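PDB 4XWT: DR2417 from Deinococcus radiodurans, which probably acts as a metal-dependent RNase J with 5'-3' exonuclease and possibly endonuclease activity, taking part in rRNA maturation. Local coordinates for residues G28-N33 against H403-H408; D175-P180 against G217-E222; S210-R215 against H381-E386. One frame throughout, in Å; residues are numbered along the deposited sequence.

Interaction 1. Residues G28-N33 against H403-H408; sequences GEIGKN and HGEPRH. With ZN (zinc ion), chain D.
The His403 ring and the Asn33 amide lie nearly parallel, their planes 14° apart. ND2 of Asn33 comes obliquely to the ring, 3.5 Å from His403 NE2. That nitrogen binds the zinc ion at 2.0 Å, and Asn33 ND2 is hydrogen-bonded instead to the backbone O of Asp88, whose carboxylate also binds this zinc. Ile30 CG2 also meets His403 obliquely, 3.9 Å from its CE1. The second ring, His408, has Arg407 CG over one face. Glu405 N sits at its edge, in plane, and makes a weak bond to ND1. Ile30 CD1 reaches this ring at a slant, 4.0 Å from His408 CE1. With CG1 anti to the carbonyl carbon (chi1 -62°), Ile30 sends its two branches to different histidines. Gly28 O is 3.5 Å from Pro406 CD. His403 corresponds to the motif C histidine of the beta-CASP nucleases; with Asp88, His89 and Asp175 it completes the shell of this zinc ion. Asn355 and Asn359 of the second subunit donate to Glu405 OE1. Residues 28-33 loop between strands 19-23 and 34-39 of one mixed sheet of the metallo-beta-lactamase domain. Residues 403-408 follow strand 398-402 of its second mixed sheet and start helix 406-417, with Glu405 as N-cap.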
ATOM      1  N   GLY A  28     -13.749  15.023   0.757  1.00 38.71           N
ATOM      2  CA  GLY A  28     -13.401  14.001  -0.221  1.00 42.55           C
ATOM      3  C   GLY A  28     -11.976  13.502  -0.058  1.00 40.70           C
ATOM      4  O   GLY A  28     -11.410  12.906  -0.967  1.00 37.71           O
ATOM      5  N   GLU A  29     -11.398  13.764   1.110  1.00 35.05           N
ATOM      6  CA  GLU A  29     -10.058  13.305   1.460  1.00 30.56           C
ATOM      7  C   GLU A  29      -9.928  13.307   2.954  1.00 40.39           C
ATOM      8  O   GLU A  29     -10.718  13.954   3.653  1.00 43.61           O
ATOM      9  CB  GLU A  29      -8.976  14.216   0.872  1.00 30.93           C
ATOM     10  CG  GLU A  29      -9.121  15.676   1.381  1.00 29.78           C
ATOM     11  CD  GLU A  29      -8.025  16.620   0.888  1.00 38.12           C
ATOM     12  OE1 GLU A  29      -6.939  16.147   0.491  1.00 47.88           O
ATOM     13  OE2 GLU A  29      -8.237  17.852   0.890  1.00 35.06           O
ATOM     14  N   ILE A  30      -8.897  12.632   3.437  1.00 32.47           N
ATOM     15  CA  ILE A  30      -8.513  12.726   4.826  1.00 37.08           C
ATOM     16  C   ILE A  30      -7.183  13.477   4.890  1.00 41.10           C
ATOM     17  O   ILE A  30      -6.127  12.914   4.616  1.00 39.30           O
ATOM     18  CB  ILE A  30      -8.424  11.349   5.453  1.00 38.03           C
ATOM     19  CG1 ILE A  30      -9.803  10.689   5.408  1.00 43.86           C
ATOM     20  CG2 ILE A  30      -7.997  11.453   6.890  1.00 42.09           C
ATOM     21  CD1 ILE A  30      -9.853   9.342   6.084  1.00 50.40           C
ATOM     22  N   GLY A  31      -7.235  14.774   5.214  1.00 33.21           N
ATOM     23  CA  GLY A  31      -6.028  15.581   5.155  1.00 26.17           C
ATOM     24  C   GLY A  31      -6.216  17.021   4.703  1.00 27.03           C
ATOM     25  O   GLY A  31      -7.261  17.379   4.155  1.00 33.80           O
ATOM     26  N   LYS A  32      -5.170  17.827   4.899  1.00 30.39           N
ATOM     27  CA  LYS A  32      -5.169  19.281   4.660  1.00 36.61           C
ATOM     28  C   LYS A  32      -6.539  19.959   4.857  1.00 35.30           C
ATOM     29  O   LYS A  32      -7.077  20.593   3.952  1.00 33.60           O
ATOM     30  CB  LYS A  32      -4.601  19.623   3.259  1.00 45.89           C
ATOM     31  CG  LYS A  32      -5.287  19.017   2.032  1.00 53.00           C
ATOM     32  CD  LYS A  32      -4.543  19.468   0.746  1.00 42.82           C
ATOM     33  CE  LYS A  32      -4.981  18.648  -0.455  1.00 45.74           C
ATOM     34  NZ  LYS A  32      -6.365  18.976  -0.865  1.00 40.55           N
ATOM     35  N   ASN A  33      -7.066  19.843   6.071  1.00 32.24           N
ATOM     36  CA  ASN A  33      -8.305  20.505   6.443  1.00 35.26           C
ATOM     37  C   ASN A  33      -8.188  22.039   6.511  1.00 34.04           C
ATOM     38  O   ASN A  33      -7.304  22.594   7.164  1.00 35.53           O
ATOM     39  CB  ASN A  33      -8.799  19.929   7.775  1.00 31.34           C
ATOM     40  CG  ASN A  33      -9.140  18.446   7.659  1.00 34.38           C
ATOM     41  OD1 ASN A  33     -10.183  18.087   7.106  1.00 34.78           O
ATOM     42  ND2 ASN A  33      -8.240  17.579   8.141  1.00 28.86           N
ATOM     43  N   HIS A 403     -14.306  15.570   6.612  1.00 29.02           N
ATOM     44  CA  HIS A 403     -13.111  14.803   7.063  1.00 25.47           C
ATOM     45  C   HIS A 403     -13.188  13.336   6.619  1.00 35.61           C
ATOM     46  O   HIS A 403     -13.077  12.421   7.426  1.00 28.05           O
ATOM     47  CB  HIS A 403     -12.936  14.885   8.601  1.00 29.88           C
ATOM     48  CG  HIS A 403     -11.518  14.729   9.105  1.00 27.13           C
ATOM     49  ND1 HIS A 403     -10.845  13.521   9.136  1.00 28.75           N
ATOM     50  CD2 HIS A 403     -10.673  15.635   9.665  1.00 28.58           C
ATOM     51  CE1 HIS A 403      -9.646  13.696   9.671  1.00 35.39           C
ATOM     52  NE2 HIS A 403      -9.520  14.969  10.011  1.00 24.68           N
ATOM     53  N   GLY A 404     -13.380  13.124   5.325  1.00 33.05           N
ATOM     54  CA  GLY A 404     -13.518  11.788   4.807  1.00 34.78           C
ATOM     55  C   GLY A 404     -13.425  11.789   3.306  1.00 37.61           C
ATOM     56  O   GLY A 404     -13.773  12.764   2.660  1.00 31.09           O
ATOM     57  N   GLU A 405     -12.922  10.695   2.753  1.00 37.66           N
ATOM     58  CA  GLU A 405     -13.012  10.438   1.318  1.00 41.73           C
ATOM     59  C   GLU A 405     -14.484  10.216   0.980  1.00 38.25           C
ATOM     60  O   GLU A 405     -15.292  10.061   1.895  1.00 32.42           O
ATOM     61  CB  GLU A 405     -12.150   9.223   0.945  1.00 30.61           C
ATOM     62  CG  GLU A 405     -10.701   9.417   1.335  1.00 35.56           C
ATOM     63  CD  GLU A 405      -9.848   8.138   1.197  1.00 45.94           C
ATOM     64  OE1 GLU A 405     -10.402   7.031   0.995  1.00 41.13           O
ATOM     65  OE2 GLU A 405      -8.608   8.251   1.300  1.00 44.45           O
ATOM     66  N   PRO A 406     -14.843  10.210  -0.320  1.00 34.61           N
ATOM     67  CA  PRO A 406     -16.250  10.060  -0.707  1.00 35.21           C
ATOM     68  C   PRO A 406     -16.931   8.825  -0.115  1.00 41.45           C
ATOM     69  O   PRO A 406     -18.100   8.894   0.265  1.00 36.29           O
ATOM     70  CB  PRO A 406     -16.182   9.970  -2.232  1.00 40.52           C
ATOM     71  CG  PRO A 406     -14.976  10.806  -2.589  1.00 41.01           C
ATOM     72  CD  PRO A 406     -13.988  10.540  -1.483  1.00 39.70           C
ATOM     73  N   ARG A 407     -16.203   7.719  -0.012  1.00 33.99           N
ATOM     74  CA  ARG A 407     -16.759   6.522   0.592  1.00 37.96           C
ATOM     75  C   ARG A 407     -17.168   6.782   2.036  1.00 38.86           C
ATOM     76  O   ARG A 407     -18.137   6.219   2.522  1.00 36.35           O
ATOM     77  CB  ARG A 407     -15.757   5.363   0.524  1.00 34.28           C
ATOM     78  CG  ARG A 407     -14.392   5.643   1.130  1.00 36.07           C
ATOM     79  CD  ARG A 407     -13.429   4.460   0.929  1.00 34.38           C
ATOM     80  NE  ARG A 407     -13.977   3.227   1.485  1.00 35.17           N
ATOM     81  CZ  ARG A 407     -13.464   2.022   1.262  1.00 45.68           C
ATOM     82  NH1 ARG A 407     -12.378   1.891   0.498  1.00 39.73           N
ATOM     83  NH2 ARG A 407     -14.034   0.952   1.806  1.00 40.29           N
ATOM     84  N   HIS A 408     -16.422   7.636   2.721  1.00 35.32           N
ATOM     85  CA  HIS A 408     -16.700   7.896   4.128  1.00 29.82           C
ATOM     86  C   HIS A 408     -17.841   8.883   4.258  1.00 32.65           C
ATOM     87  O   HIS A 408     -18.747   8.698   5.066  1.00 30.26           O
ATOM     88  CB  HIS A 408     -15.440   8.397   4.833  1.00 31.18           C
ATOM     89  CG  HIS A 408     -14.250   7.509   4.611  1.00 29.16           C
ATOM     90  ND1 HIS A 408     -13.097   7.943   3.982  1.00 33.46           N
ATOM     91  CD2 HIS A 408     -14.046   6.196   4.896  1.00 33.33           C
ATOM     92  CE1 HIS A 408     -12.230   6.949   3.914  1.00 34.48           C
ATOM     93  NE2 HIS A 408     -12.782   5.873   4.459  1.00 32.93           N
TER
HETATM   94 ZN    ZN D 602      -8.018  15.441  11.326  1.00 32.82          ZN

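Interaction 2. Residues D175-P180 against G217-E222; sequences DFKIDP and GHTPSE. With ZN (zinc ion), chain C; ZN (zinc ion), chain D.
Asp179 meets Ser221 and Glu222 at the N-terminus of helix 222-234, in two loops of the metallo-beta-lactamase fold. Ser221 is the N-cap, and both oxygens of Asp179 grip this helix start. OD1 takes the Ser221 hydroxyl on its syn lone pair, OG to OD1 being 2.6 Å. OD2 takes the Glu222 N-H, also syn and almost straight at 174°. Asp179 CG stands anti to its own nitrogen (chi1 -161°), which carries the carboxylate across to the other loop. Lys177 NZ adds a salt bridge to Asp179 OD2 at 3.0 Å, from above the carboxylate plane. Its CE rests on Thr219 CG2 at 3.8 Å. This part is tight and mostly polar, and the Glu222 carboxylate is tied to Arg251. The other side is looser. There His218 and Pro180 are exposed, and Pro180 CD only approaches Ser221 CB at 4.5 Å. His218 turns its ring edge to Ile178 O, with CE1 closest at 2.9 Å, while ND1 bonds back to Thr219 O. Asp175, earlier in its loop, bridges both zinc ions through OD2. On the tight side, Lys177 NZ also donates to Pro220 O at 3.0 Å, in the carbonyl plane.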
ATOM      1  N   ASP A 175     -12.604  17.093  14.793  1.00 30.51           N
ATOM      2  CA  ASP A 175     -12.271  15.675  14.912  1.00 31.17           C
ATOM      3  C   ASP A 175     -12.781  15.147  16.243  1.00 31.39           C
ATOM      4  O   ASP A 175     -12.576  15.796  17.268  1.00 33.52           O
ATOM      5  CB  ASP A 175     -10.757  15.449  14.841  1.00 31.90           C
ATOM      6  CG  ASP A 175     -10.182  15.646  13.450  1.00 32.24           C
ATOM      7  OD1 ASP A 175     -10.756  16.450  12.660  1.00 26.79           O
ATOM      8  OD2 ASP A 175      -9.136  14.995  13.184  1.00 24.51           O
ATOM      9  N   PHE A 176     -13.415  13.977  16.257  1.00 31.66           N
ATOM     10  CA  PHE A 176     -13.846  13.415  17.534  1.00 33.85           C
ATOM     11  C   PHE A 176     -14.098  11.925  17.577  1.00 31.46           C
ATOM     12  O   PHE A 176     -14.408  11.288  16.581  1.00 29.65           O
ATOM     13  CB  PHE A 176     -15.130  14.093  18.002  1.00 34.29           C
ATOM     14  CG  PHE A 176     -16.385  13.536  17.378  1.00 28.84           C
ATOM     15  CD1 PHE A 176     -16.767  13.916  16.105  1.00 29.99           C
ATOM     16  CD2 PHE A 176     -17.212  12.670  18.090  1.00 29.83           C
ATOM     17  CE1 PHE A 176     -17.938  13.442  15.539  1.00 31.48           C
ATOM     18  CE2 PHE A 176     -18.402  12.180  17.533  1.00 34.43           C
ATOM     19  CZ  PHE A 176     -18.763  12.564  16.252  1.00 32.57           C
ATOM     20  N   LYS A 177     -13.994  11.407  18.795  1.00 31.39           N
ATOM     21  CA  LYS A 177     -14.669  10.190  19.206  1.00 26.99           C
ATOM     22  C   LYS A 177     -15.431  10.525  20.469  1.00 36.33           C
ATOM     23  O   LYS A 177     -15.249  11.592  21.051  1.00 34.85           O
ATOM     24  CB  LYS A 177     -13.673   9.065  19.476  1.00 27.33           C
ATOM     25  CG  LYS A 177     -12.674   9.470  20.534  1.00 36.17           C
ATOM     26  CD  LYS A 177     -11.489   8.517  20.658  1.00 32.14           C
ATOM     27  CE  LYS A 177     -11.909   7.152  21.190  1.00 39.11           C
ATOM     28  NZ  LYS A 177     -10.732   6.420  21.719  1.00 44.34           N
ATOM     29  N   ILE A 178     -16.276   9.608  20.911  1.00 32.26           N
ATOM     30  CA  ILE A 178     -16.914   9.781  22.203  1.00 31.95           C
ATOM     31  C   ILE A 178     -16.291   8.787  23.161  1.00 34.53           C
ATOM     32  O   ILE A 178     -16.768   7.661  23.288  1.00 44.14           O
ATOM     33  CB  ILE A 178     -18.432   9.573  22.149  1.00 33.36           C
ATOM     34  CG1 ILE A 178     -19.057  10.482  21.088  1.00 41.57           C
ATOM     35  CG2 ILE A 178     -19.050   9.845  23.528  1.00 43.85           C
ATOM     36  CD1 ILE A 178     -20.577  10.403  21.031  1.00 40.05           C
ATOM     37  N   ASP A 179     -15.212   9.203  23.816  1.00 32.94           N
ATOM     38  CA  ASP A 179     -14.492   8.356  24.752  1.00 34.75           C
ATOM     39  C   ASP A 179     -14.924   8.685  26.183  1.00 39.60           C
ATOM     40  O   ASP A 179     -14.672   9.795  26.669  1.00 36.09           O
ATOM     41  CB  ASP A 179     -12.976   8.551  24.588  1.00 36.41           C
ATOM     42  CG  ASP A 179     -12.163   7.406  25.185  1.00 38.42           C
ATOM     43  OD1 ASP A 179     -12.612   6.799  26.180  1.00 42.76           O
ATOM     44  OD2 ASP A 179     -11.066   7.110  24.659  1.00 38.56           O
ATOM     45  N   PRO A 180     -15.563   7.719  26.866  1.00 42.13           N
ATOM     46  CA  PRO A 180     -16.031   7.959  28.242  1.00 45.67           C
ATOM     47  C   PRO A 180     -14.890   8.172  29.237  1.00 44.44           C
ATOM     48  O   PRO A 180     -15.089   8.832  30.255  1.00 49.16           O
ATOM     49  CB  PRO A 180     -16.820   6.689  28.577  1.00 42.02           C
ATOM     50  CG  PRO A 180     -16.398   5.666  27.585  1.00 44.14           C
ATOM     51  CD  PRO A 180     -15.977   6.401  26.348  1.00 36.12           C
ATOM     52  N   GLY A 217     -20.558  -0.018  15.309  1.00 35.30           N
ATOM     53  CA  GLY A 217     -20.246  -0.033  16.724  1.00 34.23           C
ATOM     54  C   GLY A 217     -19.592   1.229  17.252  1.00 37.29           C
ATOM     55  O   GLY A 217     -19.821   2.341  16.757  1.00 39.85           O
ATOM     56  N   HIS A 218     -18.763   1.041  18.268  1.00 41.24           N
ATOM     57  CA  HIS A 218     -18.202   2.137  19.053  1.00 40.32           C
ATOM     58  C   HIS A 218     -16.682   1.967  19.022  1.00 38.43           C
ATOM     59  O   HIS A 218     -16.170   0.858  19.132  1.00 34.82           O
ATOM     60  CB  HIS A 218     -18.758   2.085  20.487  1.00 40.53           C
ATOM     61  CG  HIS A 218     -18.675   3.377  21.233  1.00 53.76           C
ATOM     62  ND1 HIS A 218     -17.493   4.060  21.420  1.00 63.07           N
ATOM     63  CD2 HIS A 218     -19.628   4.093  21.880  1.00 48.41           C
ATOM     64  CE1 HIS A 218     -17.724   5.147  22.135  1.00 53.38           C
ATOM     65  NE2 HIS A 218     -19.012   5.190  22.426  1.00 49.72           N
ATOM     66  N   THR A 219     -15.964   3.059  18.825  1.00 38.34           N
ATOM     67  CA  THR A 219     -14.515   3.023  18.886  1.00 36.42           C
ATOM     68  C   THR A 219     -14.111   2.718  20.321  1.00 43.08           C
ATOM     69  O   THR A 219     -14.704   3.261  21.264  1.00 37.31           O
ATOM     70  CB  THR A 219     -13.923   4.361  18.403  1.00 36.41           C
ATOM     71  OG1 THR A 219     -14.260   4.544  17.018  1.00 37.03           O
ATOM     72  CG2 THR A 219     -12.421   4.388  18.566  1.00 30.91           C
ATOM     73  N   PRO A 220     -13.119   1.834  20.501  1.00 39.50           N
ATOM     74  CA  PRO A 220     -12.697   1.464  21.857  1.00 41.39           C
ATOM     75  C   PRO A 220     -12.133   2.661  22.628  1.00 42.02           C
ATOM     76  O   PRO A 220     -11.631   3.621  22.037  1.00 34.91           O
ATOM     77  CB  PRO A 220     -11.621   0.400  21.616  1.00 41.70           C
ATOM     78  CG  PRO A 220     -11.928  -0.134  20.254  1.00 48.38           C
ATOM     79  CD  PRO A 220     -12.446   1.024  19.474  1.00 42.51           C
ATOM     80  N   SER A 221     -12.247   2.591  23.950  1.00 34.17           N
ATOM     81  CA  SER A 221     -11.763   3.635  24.847  1.00 33.13           C
ATOM     82  C   SER A 221     -10.251   3.546  25.076  1.00 37.28           C
ATOM     83  O   SER A 221      -9.690   2.438  25.112  1.00 33.71           O
ATOM     84  CB  SER A 221     -12.510   3.538  26.190  1.00 30.44           C
ATOM     85  OG  SER A 221     -11.975   4.456  27.118  1.00 35.58           O
ATOM     86  N   GLU A 222      -9.590   4.698  25.230  1.00 33.16           N
ATOM     87  CA  GLU A 222      -8.177   4.709  25.599  1.00 32.68           C
ATOM     88  C   GLU A 222      -7.911   4.031  26.955  1.00 36.93           C
ATOM     89  O   GLU A 222      -6.849   3.447  27.159  1.00 32.92           O
ATOM     90  CB  GLU A 222      -7.632   6.136  25.627  1.00 31.47           C
ATOM     91  CG  GLU A 222      -7.360   6.731  24.244  1.00 43.33           C
ATOM     92  CD  GLU A 222      -6.309   5.950  23.423  1.00 40.07           C
ATOM     93  OE1 GLU A 222      -5.355   5.398  24.014  1.00 36.11           O
ATOM     94  OE2 GLU A 222      -6.437   5.902  22.180  1.00 40.06           O
TER
HETATM   95 ZN    ZN C 601      -7.068  14.896  14.416  1.00 36.57          ZN
HETATM   96 ZN    ZN D 602      -8.018  15.441  11.326  1.00 32.82          ZN
HETATM   97  O   HOH W   1      -8.376   6.960  20.995  1.00 38.94           O

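Interaction 3. Residues S210-R215 against H381-E386; sequences STNAER and HASQEE. With U5P (uridine-5'-monophosphate), chain H.
Thr211 lies over one face of the His381 ring. Its CB makes a CH-pi contact, 3.7 Å from the ring centroid. The chi1 of -57° turns OG1 toward the rim of that face. The uridine monophosphate comes from a different direction: its O5' is at the edge of the ring, in plane. Next to this, Asn212 ND2 donates to His381 O at 3.2 Å. ND2 lies 50° out of the plane of that carbonyl, away from its lone-pair directions. Asn212 CB also packs on Ala382 O at 3.1 Å. Water 2 joins the two backbones, accepting from Asn212 N and donating to Ala382 O. Gln384 binds the loop twice. Its backbone N gives an almost straight bond to Arg215 O at 2.8 Å. Its extended side chain brings NE2 to Ala213 O, also at 2.8 Å, with the oxygen exactly in the amide plane. These residues match two motifs of the beta-CASP nucleases: motif A, with Asp209 just before Ser210, and motif B, with His381. Asp209 is the predicted proton donor and His381 the predicted proton acceptor. Asp209 OD2 is hydrogen-bonded to His381 ND1, and OD1 to Thr211 OG1. The two overlapping type I turns, Ser210-Ala213 and Asn212-Arg215, set up the carbonyls that Gln384 meets. At the start of helix 384-394, Ser383 is the N-cap. Its N donates to Glu386 OE1 at 3.0 Å, one half of a capping box, while its OG pairs with Thr219.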
ATOM      1  N   SER A 210     -16.121  12.212   9.485  1.00 33.44           N
ATOM      2  CA  SER A 210     -16.598  10.984   8.814  1.00 33.31           C
ATOM      3  C   SER A 210     -15.576   9.861   8.709  1.00 28.89           C
ATOM      4  O   SER A 210     -15.840   8.833   8.067  1.00 31.03           O
ATOM      5  CB  SER A 210     -17.080  11.306   7.402  1.00 32.05           C
ATOM      6  OG  SER A 210     -18.004  12.371   7.416  1.00 31.23           O
ATOM      7  N   THR A 211     -14.422  10.060   9.323  1.00 28.34           N
ATOM      8  CA  THR A 211     -13.274   9.170   9.148  1.00 31.13           C
ATOM      9  C   THR A 211     -13.672   7.702   9.264  1.00 30.15           C
ATOM     10  O   THR A 211     -13.326   6.873   8.411  1.00 30.17           O
ATOM     11  CB  THR A 211     -12.170   9.449  10.184  1.00 26.13           C
ATOM     12  OG1 THR A 211     -11.746  10.822  10.093  1.00 26.52           O
ATOM     13  CG2 THR A 211     -10.974   8.530   9.949  1.00 27.82           C
ATOM     14  N   ASN A 212     -14.419   7.393  10.318  1.00 27.75           N
ATOM     15  CA  ASN A 212     -14.755   6.015  10.629  1.00 30.90           C
ATOM     16  C   ASN A 212     -16.227   5.693  10.406  1.00 33.50           C
ATOM     17  O   ASN A 212     -16.772   4.841  11.105  1.00 31.69           O
ATOM     18  CB  ASN A 212     -14.361   5.690  12.085  1.00 29.93           C
ATOM     19  CG  ASN A 212     -12.929   5.245  12.202  1.00 38.33           C
ATOM     20  OD1 ASN A 212     -12.283   4.987  11.192  1.00 40.64           O
ATOM     21  ND2 ASN A 212     -12.424   5.133  13.430  1.00 38.37           N
ATOM     22  N   ALA A 213     -16.863   6.354   9.432  1.00 30.27           N
ATOM     23  CA  ALA A 213     -18.295   6.160   9.177  1.00 33.02           C
ATOM     24  C   ALA A 213     -18.628   4.778   8.640  1.00 38.15           C
ATOM     25  O   ALA A 213     -19.787   4.384   8.606  1.00 37.95           O
ATOM     26  CB  ALA A 213     -18.831   7.233   8.208  1.00 28.38           C
ATOM     27  N   GLU A 214     -17.617   4.036   8.218  1.00 39.85           N
ATOM     28  CA  GLU A 214     -17.893   2.695   7.746  1.00 42.81           C
ATOM     29  C   GLU A 214     -17.675   1.654   8.838  1.00 42.22           C
ATOM     30  O   GLU A 214     -17.828   0.465   8.579  1.00 42.99           O
ATOM     31  CB  GLU A 214     -17.030   2.367   6.525  1.00 47.46           C
ATOM     32  CG  GLU A 214     -17.532   3.012   5.242  1.00 45.69           C
ATOM     33  CD  GLU A 214     -16.792   2.500   4.010  1.00 49.29           C
ATOM     34  OE1 GLU A 214     -17.012   1.334   3.611  1.00 39.71           O
ATOM     35  OE2 GLU A 214     -15.995   3.271   3.439  1.00 47.91           O
ATOM     36  N   ARG A 215     -17.313   2.086  10.046  1.00 35.15           N
ATOM     37  CA  ARG A 215     -17.065   1.129  11.134  1.00 37.17           C
ATOM     38  C   ARG A 215     -18.284   1.042  12.034  1.00 35.98           C
ATOM     39  O   ARG A 215     -18.640   2.016  12.695  1.00 36.27           O
ATOM     40  CB  ARG A 215     -15.838   1.507  11.982  1.00 34.04           C
ATOM     41  CG  ARG A 215     -14.524   1.616  11.237  1.00 55.07           C
ATOM     42  CD  ARG A 215     -13.360   1.774  12.220  1.00 63.92           C
ATOM     43  NE  ARG A 215     -12.075   1.975  11.541  1.00 64.08           N
ATOM     44  CZ  ARG A 215     -10.904   2.105  12.163  1.00 61.54           C
ATOM     45  NH1 ARG A 215     -10.832   2.053  13.488  1.00 53.32           N
ATOM     46  NH2 ARG A 215      -9.796   2.285  11.460  1.00 65.36           N
ATOM     47  N   HIS A 381     -11.175   8.494  16.128  1.00 31.53           N
ATOM     48  CA  HIS A 381     -12.389   8.924  15.456  1.00 34.69           C
ATOM     49  C   HIS A 381     -13.593   8.066  15.790  1.00 34.54           C
ATOM     50  O   HIS A 381     -13.498   6.843  15.927  1.00 29.48           O
ATOM     51  CB  HIS A 381     -12.172   8.942  13.939  1.00 33.45           C
ATOM     52  CG  HIS A 381     -11.107   9.897  13.504  1.00 35.26           C
ATOM     53  ND1 HIS A 381     -11.381  11.191  13.095  1.00 38.28           N
ATOM     54  CD2 HIS A 381      -9.762   9.768  13.436  1.00 38.62           C
ATOM     55  CE1 HIS A 381     -10.256  11.802  12.782  1.00 37.50           C
ATOM     56  NE2 HIS A 381      -9.252  10.957  12.974  1.00 38.90           N
ATOM     57  N   ALA A 382     -14.727   8.743  15.914  1.00 26.32           N
ATOM     58  CA  ALA A 382     -16.019   8.125  16.116  1.00 28.23           C
ATOM     59  C   ALA A 382     -16.410   7.097  15.046  1.00 29.53           C
ATOM     60  O   ALA A 382     -16.316   7.360  13.839  1.00 27.63           O
ATOM     61  CB  ALA A 382     -17.080   9.220  16.202  1.00 27.87           C
ATOM     62  N   SER A 383     -16.836   5.926  15.517  1.00 32.27           N
ATOM     63  CA  SER A 383     -17.471   4.918  14.677  1.00 34.12           C
ATOM     64  C   SER A 383     -18.967   5.198  14.602  1.00 30.87           C
ATOM     65  O   SER A 383     -19.436   6.150  15.193  1.00 34.06           O
ATOM     66  CB  SER A 383     -17.205   3.510  15.225  1.00 33.16           C
ATOM     67  OG  SER A 383     -15.807   3.249  15.284  1.00 34.02           O
ATOM     68  N   GLN A 384     -19.720   4.359  13.896  1.00 31.16           N
ATOM     69  CA  GLN A 384     -21.110   4.691  13.578  1.00 34.75           C
ATOM     70  C   GLN A 384     -21.998   5.004  14.781  1.00 35.32           C
ATOM     71  O   GLN A 384     -22.847   5.887  14.685  1.00 37.72           O
ATOM     72  CB  GLN A 384     -21.751   3.565  12.771  1.00 32.05           C
ATOM     73  CG  GLN A 384     -21.249   3.514  11.345  1.00 35.51           C
ATOM     74  CD  GLN A 384     -21.681   2.258  10.611  1.00 47.56           C
ATOM     75  OE1 GLN A 384     -22.352   1.391  11.179  1.00 41.61           O
ATOM     76  NE2 GLN A 384     -21.283   2.146   9.341  1.00 49.64           N
ATOM     77  N   GLU A 385     -21.820   4.298  15.898  1.00 38.31           N
ATOM     78  CA  GLU A 385     -22.682   4.536  17.073  1.00 39.29           C
ATOM     79  C   GLU A 385     -22.479   5.956  17.598  1.00 38.36           C
ATOM     80  O   GLU A 385     -23.423   6.645  18.012  1.00 36.03           O
ATOM     81  CB  GLU A 385     -22.403   3.546  18.206  1.00 38.09           C
ATOM     82  CG  GLU A 385     -22.855   2.130  17.965  1.00 46.84           C
ATOM     83  CD  GLU A 385     -22.578   1.242  19.165  1.00 56.13           C
ATOM     84  OE1 GLU A 385     -22.243   1.786  20.242  1.00 62.31           O
ATOM     85  OE2 GLU A 385     -22.701   0.003  19.037  1.00 60.94           O
ATOM     86  N   GLU A 386     -21.225   6.383  17.576  1.00 40.70           N
ATOM     87  CA  GLU A 386     -20.861   7.698  18.057  1.00 35.70           C
ATOM     88  C   GLU A 386     -21.309   8.770  17.075  1.00 34.07           C
ATOM     89  O   GLU A 386     -21.752   9.836  17.486  1.00 40.37           O
ATOM     90  CB  GLU A 386     -19.363   7.789  18.288  1.00 29.68           C
ATOM     91  CG  GLU A 386     -18.863   7.008  19.460  1.00 36.81           C
ATOM     92  CD  GLU A 386     -17.477   6.469  19.204  1.00 43.23           C
ATOM     93  OE1 GLU A 386     -17.354   5.496  18.431  1.00 42.10           O
ATOM     94  OE2 GLU A 386     -16.507   7.030  19.753  1.00 50.64           O
TER
HETATM   95  N1  U5P H 606      -3.790   9.736  11.428  1.00133.69           N
HETATM   96  C2  U5P H 606      -2.780  10.642  11.051  1.00129.53           C
HETATM   97  N3  U5P H 606      -2.066  11.281  11.982  1.00126.82           N
HETATM   98  C4  U5P H 606      -2.301  11.079  13.281  1.00122.23           C
HETATM   99  C5  U5P H 606      -3.292  10.199  13.688  1.00125.79           C
HETATM  100  C6  U5P H 606      -4.034   9.530  12.726  1.00130.47           C
HETATM  101  O2  U5P H 606      -2.544  10.850   9.842  1.00128.49           O
HETATM  102  O4  U5P H 606      -1.622  11.685  14.128  1.00116.56           O
HETATM  103  C1' U5P H 606      -4.576   9.041  10.405  1.00137.75           C
HETATM  104  C2' U5P H 606      -4.647   7.544  10.669  1.00140.81           C
HETATM  105  O2' U5P H 606      -3.798   6.827   9.771  1.00141.41           O
HETATM  106  C3' U5P H 606      -6.096   7.178  10.437  1.00141.07           C
HETATM  107  C4' U5P H 606      -6.848   8.468  10.661  1.00143.17           C
HETATM  108  O3' U5P H 606      -6.296   6.791   9.080  1.00139.81           O
HETATM  109  O4' U5P H 606      -5.918   9.525  10.429  1.00140.92           O
HETATM  110  C5' U5P H 606      -7.336   8.535  12.095  1.00150.70           C
HETATM  111  O5' U5P H 606      -6.307   8.089  12.975  1.00154.35           O
HETATM  112  P   U5P H 606      -6.568   8.032  14.557  1.00206.75           P
HETATM  113  O1P U5P H 606      -7.757   7.128  14.590  1.00202.68           O
HETATM  114  O2P U5P H 606      -5.310   7.479  15.178  1.00196.52           O
HETATM  115  O3P U5P H 606      -6.805   9.469  14.946  1.00200.97           O
HETATM  116  O   HOH W   2     -15.395   9.347  12.114  1.00 31.22           O

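How the interactions relate
Each contact reaches the active site: His403 and Asp175 bind zinc, and His381 lies against the uridine monophosphate, with CD2 3.0 Å from its C5'. Interactions 1 and 2 share a zinc ion through His403 and Asp175, and His403 CD2 lies 3.1 Å from Asp175 OD1. The centre of interaction 3 is about 9 Å from that of interaction 2 and 13 Å from that of interaction 1. Phe176 O probably accepts from Ala382 N at 2.6 Å, and Thr219 OG1 is 2.7 Å from His381 O, a probable hydrogen bond. Toward interaction 1, a salt bridge joins Arg407 NE to Glu214 OE2 at 2.8 Å. Thr211 touches both His381 and His403, its OG1 making a weak hydrogen bond to His403 ND1. Along the chain, interaction 1 encloses the other two, whose segments alternate.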